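Local coordinates for cell division control protein 45 cdc45 putative (Entamoeba histolytica, PDB 6CC2) that probably takes part in DNA replication as a Cdc45 protein, a component of the eukaryotic replicative helicase complex, and may switch between conformations, at residues Phe343-Gly347 with Met348-Ile352; Leu385-Thr389 with Ala390-Asp394; Phe421-Ala424 with Asn425-Phe429. One frame throughout, in Å; residues are numbered along the deposited sequence.

Interaction 1: residues Phe343-Gly347 with Met348-Ile352; sequences FKKFG and MDYSI
Tyr350 and Lys345 form the close-packed half of this local contact. The lysine CB sits over the centre of one face of the tyrosine ring, 3.6 Å from the centroid and only 9° off the ring normal, a CH-pi contact. From CB onward the chain of Lys345 runs extended, crossing the tyrosine side chain at about a right angle, so CG and CD also pass close to CD2 of Tyr350. On the other flank CB of Phe343 meets CE1 of Tyr350 at 3.6 Å. With chi1 at -129°, off the usual staggered positions, the ring of Tyr350 is swung back against the chain that precedes it, and its hydroxyl bonds to the backbone of Thr249. Between these groups the chain reverses in a type II' beta turn from Phe346 to Asp349. Phe346 N donates almost straight to Asp349 O (2.9 Å, 175°), whereas Asp349 N reaches Phe346 O from above the carbonyl plane. The turn has Gly347 at its second position with positive phi. At the far end of the turn, Asp349 OD1 accepts from Ser351 N at 2.8 Å, closing an Asx turn, and from Ser351 OG through the syn lone pair of the carboxylate oxygen. A water fills in where the two arms spread: it donates to Lys344 O and Asp349 O and accepts from Ile352 N at 3.0 Å. A lighter contact lies beyond the water: Phe346 CD2 is 4.0 Å from Ile352 CD1. The turn's outer end is the solvent side; there Gly347 is exposed, and the poorly ordered selenomethionine side chain of Met348 points away from the first arm.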
loop_
_atom_site.group_PDB
_atom_site.type_symbol
_atom_site.label_atom_id
_atom_site.label_comp_id
_atom_site.label_asym_id
_atom_site.label_seq_id
_atom_site.Cartn_x
_atom_site.Cartn_y
_atom_site.Cartn_z
ATOM N N PHE A 343 2.966 -17.874 -6.076
ATOM C CA PHE A 343 3.774 -18.423 -5.002
ATOM C C PHE A 343 5.236 -18.554 -5.425
ATOM O O PHE A 343 5.540 -18.815 -6.588
ATOM C CB PHE A 343 3.295 -19.827 -4.574
ATOM C CG PHE A 343 1.993 -19.842 -3.824
ATOM C CD1 PHE A 343 0.779 -19.834 -4.497
ATOM C CD2 PHE A 343 1.976 -19.924 -2.433
ATOM C CE1 PHE A 343 -0.417 -19.878 -3.802
ATOM C CE2 PHE A 343 0.797 -19.961 -1.738
ATOM C CZ PHE A 343 -0.414 -19.949 -2.416
ATOM N N LYS A 344 6.140 -18.381 -4.469
ATOM C CA LYS A 344 7.545 -18.717 -4.663
ATOM C C LYS A 344 7.959 -19.703 -3.575
ATOM O O LYS A 344 7.613 -19.520 -2.403
ATOM C CB LYS A 344 8.422 -17.462 -4.610
ATOM C CG LYS A 344 9.921 -17.769 -4.713
ATOM C CD LYS A 344 10.748 -16.506 -4.600
ATOM C CE LYS A 344 12.237 -16.851 -4.430
ATOM N NZ LYS A 344 12.756 -17.623 -5.565
ATOM N N LYS A 345 8.695 -20.748 -3.977
ATOM C CA LYS A 345 9.178 -21.753 -3.039
ATOM C C LYS A 345 10.424 -21.255 -2.309
ATOM O O LYS A 345 11.360 -20.752 -2.932
ATOM C CB LYS A 345 9.494 -23.046 -3.778
ATOM C CG LYS A 345 9.633 -24.259 -2.875
ATOM C CD LYS A 345 9.860 -25.513 -3.698
ATOM C CE LYS A 345 9.807 -26.767 -2.850
ATOM N NZ LYS A 345 10.034 -27.982 -3.683
ATOM N N PHE A 346 10.418 -21.379 -0.988
ATOM C CA PHE A 346 11.555 -21.038 -0.131
ATOM C C PHE A 346 11.969 -22.334 0.565
ATOM O O PHE A 346 11.308 -22.771 1.512
ATOM C CB PHE A 346 11.194 -19.961 0.877
ATOM C CG PHE A 346 10.836 -18.629 0.268
ATOM C CD1 PHE A 346 11.825 -17.756 -0.154
ATOM C CD2 PHE A 346 9.525 -18.256 0.124
ATOM C CE1 PHE A 346 11.503 -16.532 -0.692
ATOM C CE2 PHE A 346 9.190 -17.022 -0.415
ATOM C CZ PHE A 346 10.187 -16.163 -0.827
ATOM N N GLY A 347 13.050 -22.948 0.095
ATOM C CA GLY A 347 13.429 -24.251 0.614
ATOM C C GLY A 347 12.331 -25.262 0.335
ATOM O O GLY A 347 12.008 -25.549 -0.820
HETATM N N MSE A 348 11.730 -25.803 1.395
HETATM C CA MSE A 348 10.663 -26.775 1.259
HETATM C C MSE A 348 9.285 -26.140 1.476
HETATM O O MSE A 348 8.267 -26.815 1.439
HETATM C CB MSE A 348 10.852 -27.919 2.255
HETATM C CG MSE A 348 12.052 -28.810 1.960
HETATM SE SE MSE A 348 11.873 -29.766 0.266
HETATM C CE MSE A 348 10.276 -30.813 0.675
ATOM N N ASP A 349 9.275 -24.836 1.705
ATOM C CA ASP A 349 8.073 -24.097 2.104
ATOM C C ASP A 349 7.487 -23.411 0.875
ATOM O O ASP A 349 8.109 -22.512 0.299
ATOM C CB ASP A 349 8.431 -23.083 3.186
ATOM C CG ASP A 349 7.234 -22.320 3.713
ATOM O OD1 ASP A 349 6.153 -22.370 3.096
ATOM O OD2 ASP A 349 7.380 -21.649 4.761
ATOM N N TYR A 350 6.289 -23.839 0.476
ATOM C CA TYR A 350 5.547 -23.243 -0.639
ATOM C C TYR A 350 4.274 -22.555 -0.162
ATOM O O TYR A 350 3.307 -22.413 -0.915
ATOM C CB TYR A 350 5.222 -24.300 -1.703
ATOM C CG TYR A 350 5.608 -23.937 -3.119
ATOM C CD1 TYR A 350 5.441 -22.638 -3.607
ATOM C CD2 TYR A 350 6.133 -24.894 -3.973
ATOM C CE1 TYR A 350 5.810 -22.317 -4.905
ATOM C CE2 TYR A 350 6.500 -24.592 -5.272
ATOM C CZ TYR A 350 6.322 -23.300 -5.737
ATOM O OH TYR A 350 6.686 -23.002 -7.046
ATOM N N SER A 351 4.263 -22.084 1.084
ATOM C CA SER A 351 3.058 -21.515 1.677
ATOM C C SER A 351 2.990 -19.992 1.604
ATOM O O SER A 351 1.983 -19.415 2.015
ATOM C CB SER A 351 2.946 -21.954 3.155
ATOM O OG SER A 351 3.925 -21.305 3.964
ATOM N N ILE A 352 4.009 -19.332 1.059
ATOM C CA ILE A 352 4.048 -17.879 1.013
ATOM C C ILE A 352 3.661 -17.419 -0.390
ATOM O O ILE A 352 4.439 -17.585 -1.347
ATOM C CB ILE A 352 5.433 -17.344 1.403
ATOM C CG1 ILE A 352 5.812 -17.787 2.822
ATOM C CG2 ILE A 352 5.428 -15.824 1.309
ATOM C CD1 ILE A 352 7.185 -17.319 3.290
HETATM O O HOH W 1 6.720 -20.177 0.051
#

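Interaction 2: residues Leu385-Thr389 with Ala390-Asp394; sequences LSSTT and AEPYD
The ring of Tyr393 is met at its edge: Thr389 O lies near the ring plane, 3.9 Å from CD2 of Tyr393, and the carbonyl oxygen of Ala390 also lies at the edge. Ser387 CB approaches CE2 obliquely. Outside the segments, Trp202 of helix 199-213 and Ala357 and Ala360 of helix 354-364 also pack against this side chain. At the phenolic end a water lies in the ring plane and accepts from Tyr393 OH at 2.7 Å, while donating to Leu385 O and to Ser387 O. One water thus ties the end of helix 374-385 to the first part of helix 393-417, across the connection between them. Backbone bonds run from Tyr393 N to Ala390 O and from Asp394 N to Glu391 O. Pro392 presents its ring to two hydroxyl oxygens: Thr389 OG1 is 3.1 Å from CD of Pro392 and Ser387 OG 3.3 Å from its CG. The threonine side chain crosses the proline at about a right angle, its OG1 placed between backbone N and carbonyl carbon (chi1 58°). Ser387 OG, anti to its own N, reaches forward to donate to Thr389 O at 2.8 Å, 22° out of the carbonyl plane. Glu391 bends at chi2, which carries OE1 round to 3.6 Å from Thr389 CB; both residues are exposed.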
loop_
_atom_site.group_PDB
_atom_site.type_symbol
_atom_site.label_atom_id
_atom_site.label_comp_id
_atom_site.label_asym_id
_atom_site.label_seq_id
_atom_site.Cartn_x
_atom_site.Cartn_y
_atom_site.Cartn_z
ATOM N N LEU A 385 11.802 -7.979 1.036
ATOM C CA LEU A 385 11.489 -8.294 -0.355
ATOM C C LEU A 385 12.580 -9.158 -0.969
ATOM O O LEU A 385 12.296 -10.113 -1.711
ATOM C CB LEU A 385 11.318 -6.996 -1.154
ATOM C CG LEU A 385 11.004 -7.143 -2.632
ATOM C CD1 LEU A 385 9.598 -7.705 -2.837
ATOM C CD2 LEU A 385 11.147 -5.772 -3.290
ATOM N N SER A 386 13.840 -8.856 -0.652
ATOM C CA SER A 386 14.967 -9.540 -1.244
ATOM C C SER A 386 15.231 -10.907 -0.634
ATOM O O SER A 386 16.138 -11.608 -1.111
ATOM C CB SER A 386 16.241 -8.683 -1.098
ATOM O OG SER A 386 16.107 -7.424 -1.750
ATOM N N SER A 387 14.486 -11.304 0.384
ATOM C CA SER A 387 14.777 -12.556 1.062
ATOM C C SER A 387 14.676 -13.740 0.110
ATOM O O SER A 387 13.755 -13.825 -0.712
ATOM C CB SER A 387 13.812 -12.772 2.237
ATOM O OG SER A 387 14.181 -13.980 2.898
ATOM N N THR A 388 15.624 -14.662 0.252
ATOM C CA THR A 388 15.591 -15.951 -0.424
ATOM C C THR A 388 15.182 -17.073 0.511
ATOM O O THR A 388 15.228 -18.231 0.114
ATOM C CB THR A 388 16.952 -16.262 -1.047
ATOM O OG1 THR A 388 17.925 -16.348 -0.009
ATOM C CG2 THR A 388 17.347 -15.166 -2.040
ATOM N N THR A 389 14.751 -16.751 1.730
ATOM C CA THR A 389 14.326 -17.733 2.711
ATOM C C THR A 389 12.952 -17.342 3.259
ATOM O O THR A 389 12.513 -16.203 3.137
ATOM C CB THR A 389 15.348 -17.848 3.839
ATOM O OG1 THR A 389 15.530 -16.566 4.452
ATOM C CG2 THR A 389 16.702 -18.323 3.293
ATOM N N ALA A 390 12.287 -18.304 3.896
ATOM C CA ALA A 390 10.942 -18.070 4.430
ATOM C C ALA A 390 10.971 -17.419 5.801
ATOM O O ALA A 390 10.109 -16.587 6.115
ATOM C CB ALA A 390 10.173 -19.389 4.512
ATOM N N GLU A 391 11.958 -17.749 6.616
ATOM C CA GLU A 391 11.950 -17.323 8.008
ATOM C C GLU A 391 11.855 -15.815 8.196
ATOM O O GLU A 391 11.152 -15.383 9.126
ATOM C CB GLU A 391 13.208 -17.863 8.704
ATOM C CG GLU A 391 13.220 -19.379 8.919
ATOM C CD GLU A 391 13.496 -20.193 7.655
ATOM O OE1 GLU A 391 13.970 -19.642 6.638
ATOM O OE2 GLU A 391 13.246 -21.417 7.689
ATOM N N PRO A 392 12.501 -14.971 7.385
ATOM C CA PRO A 392 12.365 -13.526 7.613
ATOM C C PRO A 392 10.925 -13.045 7.573
ATOM O O PRO A 392 10.588 -12.045 8.221
ATOM C CB PRO A 392 13.208 -12.916 6.479
ATOM C CG PRO A 392 14.264 -13.980 6.208
ATOM C CD PRO A 392 13.528 -15.286 6.366
ATOM N N TYR A 393 10.067 -13.690 6.782
ATOM C CA TYR A 393 8.695 -13.225 6.653
ATOM C C TYR A 393 7.907 -13.378 7.946
ATOM O O TYR A 393 6.895 -12.694 8.119
ATOM C CB TYR A 393 7.980 -13.975 5.525
ATOM C CG TYR A 393 8.303 -13.389 4.155
ATOM C CD1 TYR A 393 7.639 -12.264 3.695
ATOM C CD2 TYR A 393 9.276 -13.959 3.347
ATOM C CE1 TYR A 393 7.924 -11.715 2.470
ATOM C CE2 TYR A 393 9.590 -13.416 2.125
ATOM C CZ TYR A 393 8.906 -12.290 1.686
ATOM O OH TYR A 393 9.208 -11.750 0.466
ATOM N N ASP A 394 8.372 -14.216 8.870
ATOM C CA ASP A 394 7.623 -14.408 10.116
ATOM C C ASP A 394 7.449 -13.098 10.869
ATOM O O ASP A 394 6.374 -12.844 11.434
ATOM C CB ASP A 394 8.317 -15.441 10.999
ATOM C CG ASP A 394 8.144 -16.849 10.479
ATOM O OD1 ASP A 394 7.226 -17.064 9.660
ATOM O OD2 ASP A 394 8.919 -17.735 10.895
HETATM O O HOH W 2 11.231 -12.535 -1.129
#

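Interaction 3: residues Phe421-Ala424 with Asn425-Phe429; sequences FNEA and NKYRF. With EDO (1,2-ethanediol), chain C.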
loop_
_atom_site.group_PDB
_atom_site.type_symbol
_atom_site.label_atom_id
_atom_site.label_comp_id
_atom_site.label_asym_id
_atom_site.label_seq_id
_atom_site.Cartn_x
_atom_site.Cartn_y
_atom_site.Cartn_z
ATOM N N PHE A 421 -19.150 11.290 12.654
ATOM C CA PHE A 421 -20.178 11.906 11.828
ATOM C C PHE A 421 -19.701 12.063 10.389
ATOM O O PHE A 421 -18.502 12.135 10.116
ATOM C CB PHE A 421 -20.582 13.281 12.351
ATOM C CG PHE A 421 -21.035 13.281 13.782
ATOM C CD1 PHE A 421 -22.357 13.010 14.100
ATOM C CD2 PHE A 421 -20.145 13.562 14.807
ATOM C CE1 PHE A 421 -22.782 13.012 15.416
ATOM C CE2 PHE A 421 -20.566 13.565 16.126
ATOM C CZ PHE A 421 -21.885 13.287 16.428
ATOM N N ASN A 422 -20.668 12.132 9.465
ATOM C CA ASN A 422 -20.401 12.460 8.054
ATOM C C ASN A 422 -20.760 13.928 7.856
ATOM O O ASN A 422 -21.915 14.335 7.986
ATOM C CB ASN A 422 -21.197 11.538 7.126
ATOM C CG ASN A 422 -21.119 11.939 5.664
ATOM O OD1 ASN A 422 -20.671 13.028 5.315
ATOM N ND2 ASN A 422 -21.584 11.046 4.796
ATOM N N GLU A 423 -19.750 14.751 7.593
ATOM C CA GLU A 423 -19.946 16.184 7.463
ATOM C C GLU A 423 -20.062 16.503 5.980
ATOM O O GLU A 423 -19.063 16.515 5.259
ATOM C CB GLU A 423 -18.806 16.947 8.131
ATOM C CG GLU A 423 -18.762 16.731 9.640
ATOM C CD GLU A 423 -20.047 17.193 10.337
ATOM O OE1 GLU A 423 -20.655 18.180 9.888
ATOM O OE2 GLU A 423 -20.447 16.550 11.323
ATOM N N ALA A 424 -21.295 16.710 5.532
ATOM C CA ALA A 424 -21.603 17.251 4.207
ATOM C C ALA A 424 -21.065 16.387 3.073
ATOM O O ALA A 424 -20.848 16.883 1.954
ATOM C CB ALA A 424 -21.073 18.683 4.075
ATOM N N ASN A 425 -20.877 15.097 3.320
ATOM C CA ASN A 425 -20.287 14.194 2.331
ATOM C C ASN A 425 -18.954 14.715 1.817
ATOM O O ASN A 425 -18.580 14.499 0.669
ATOM C CB ASN A 425 -21.247 13.947 1.175
ATOM C CG ASN A 425 -22.408 13.101 1.584
ATOM O OD1 ASN A 425 -22.220 12.048 2.187
ATOM N ND2 ASN A 425 -23.601 13.563 1.301
ATOM N N LYS A 426 -18.227 15.408 2.672
ATOM C CA LYS A 426 -16.866 15.852 2.382
ATOM C C LYS A 426 -15.833 15.051 3.145
ATOM O O LYS A 426 -14.741 14.789 2.631
ATOM C CB LYS A 426 -16.718 17.333 2.731
ATOM C CG LYS A 426 -17.713 18.255 2.034
ATOM C CD LYS A 426 -17.165 18.766 0.721
ATOM C CE LYS A 426 -18.106 19.785 0.092
ATOM N NZ LYS A 426 -17.487 20.431 -1.096
ATOM N N TYR A 427 -16.150 14.658 4.371
ATOM C CA TYR A 427 -15.254 13.893 5.205
ATOM C C TYR A 427 -16.071 13.313 6.340
ATOM O O TYR A 427 -17.139 13.818 6.682
ATOM C CB TYR A 427 -14.098 14.745 5.772
ATOM C CG TYR A 427 -14.560 15.970 6.517
ATOM C CD1 TYR A 427 -14.796 17.169 5.856
ATOM C CD2 TYR A 427 -14.773 15.934 7.892
ATOM C CE1 TYR A 427 -15.245 18.288 6.527
ATOM C CE2 TYR A 427 -15.232 17.050 8.566
ATOM C CZ TYR A 427 -15.470 18.226 7.877
ATOM O OH TYR A 427 -15.907 19.357 8.537
ATOM N N ARG A 428 -15.552 12.247 6.910
ATOM C CA ARG A 428 -16.032 11.744 8.184
ATOM C C ARG A 428 -15.117 12.296 9.271
ATOM O O ARG A 428 -13.919 12.482 9.049
ATOM C CB ARG A 428 -16.050 10.229 8.256
ATOM C CG ARG A 428 -17.052 9.619 7.335
ATOM C CD ARG A 428 -17.206 8.127 7.604
ATOM N NE ARG A 428 -18.326 7.660 6.797
ATOM C CZ ARG A 428 -18.228 7.160 5.572
ATOM N NH1 ARG A 428 -17.044 6.956 5.019
ATOM N NH2 ARG A 428 -19.327 6.823 4.921
ATOM N N PHE A 429 -15.703 12.601 10.414
ATOM C CA PHE A 429 -14.965 13.162 11.543
ATOM C C PHE A 429 -15.305 12.318 12.758
ATOM O O PHE A 429 -16.485 12.052 13.022
ATOM C CB PHE A 429 -15.345 14.628 11.820
ATOM C CG PHE A 429 -14.478 15.274 12.848
ATOM C CD1 PHE A 429 -14.685 15.029 14.203
ATOM C CD2 PHE A 429 -13.462 16.114 12.477
ATOM C CE1 PHE A 429 -13.852 15.629 15.159
ATOM C CE2 PHE A 429 -12.623 16.695 13.420
ATOM C CZ PHE A 429 -12.821 16.432 14.758
HETATM C C1 EDO C . -19.525 8.377 10.394
HETATM O O1 EDO C . -19.185 6.981 10.551
HETATM C C2 EDO C . -20.804 8.531 9.568
HETATM O O2 EDO C . -20.648 7.943 8.275
HETATM O O HOH W 3 -21.975 8.054 5.709
#
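Asn422 and Asn425 meet with their amide planes 74° apart and bond twice. Asn422 ND2 donates to Asn425 OD1 at 2.9 Å, arriving from above the carbonyl plane of the acceptor rather than on a lone pair. Its OD1 in turn accepts from the backbone N of Asn425, a more bent bond (135°). Both ends of the Asn422 amide are therefore gripped at the turn, reached because CG stands anti to the backbone N (chi1 172°). On the opposite face of the ribbon Glu423 lies across Tyr427: its CB stands over one ring face toward the rim, 3.9 Å from the centroid, a CH-pi contact. The carboxylate, folded at chi2, leads away from the second strand. Tyr427 also packs against His537 and Phe540, which places this face of the hairpin against the C-terminal helix 529-537 and the residues after it. Strands 419-423 and 427-432 form this beta hairpin, and strand 419-423 is an edge strand of its mixed sheet within this chain. Phe421 and Phe429 are a hydrogen-bonded pair joined by two backbone bonds; just beyond this pair a disulfide, Cys420-Cys430, ties the two strands together. At the turn, Lys426 and Tyr427 both face Glu423, a classic beta bulge; Lys426 N bonds to Glu423 O, and Glu423 N to Tyr427 O. Arg428 extends from CG to NE on the Asn422 face. There NE donates to O2 of a 1,2-ethanediol, probably from the crystallisation liquor, at 2.8 Å, with the diol oxygen near the guanidinium plane. A water accepts from both Asn422 ND2 and Arg428 NH2, at 3.2 Å and 3.0 Å respectively, and NH2 also bonds to Lys464 O.

In the fold
Interactions 1 and 2 are neighbours, with centres about 10 Å apart. Phe346 is the main link: its CD1 lies 3.4 Å from Thr388 O and its CE1 3.5 Å from Ser387 O, so the turn after strand 338-344 packs on the connection between helices 374-385 and 393-417. Ala390 faces the same turn, its CB 3.6 Å from Asp349 OD2. Interaction 3 lies on the other side of the chain's centre, about 45 Å from interaction 1 and 42 Å from interaction 2, centre to centre, and touches neither. Helix 393-417, whose first part lies in interaction 2, is followed by strand 419-423 of the hairpin. An ethanediol, probably from the crystallisation liquor, also lies about 4 Å from the side chain of Ser351 in interaction 1.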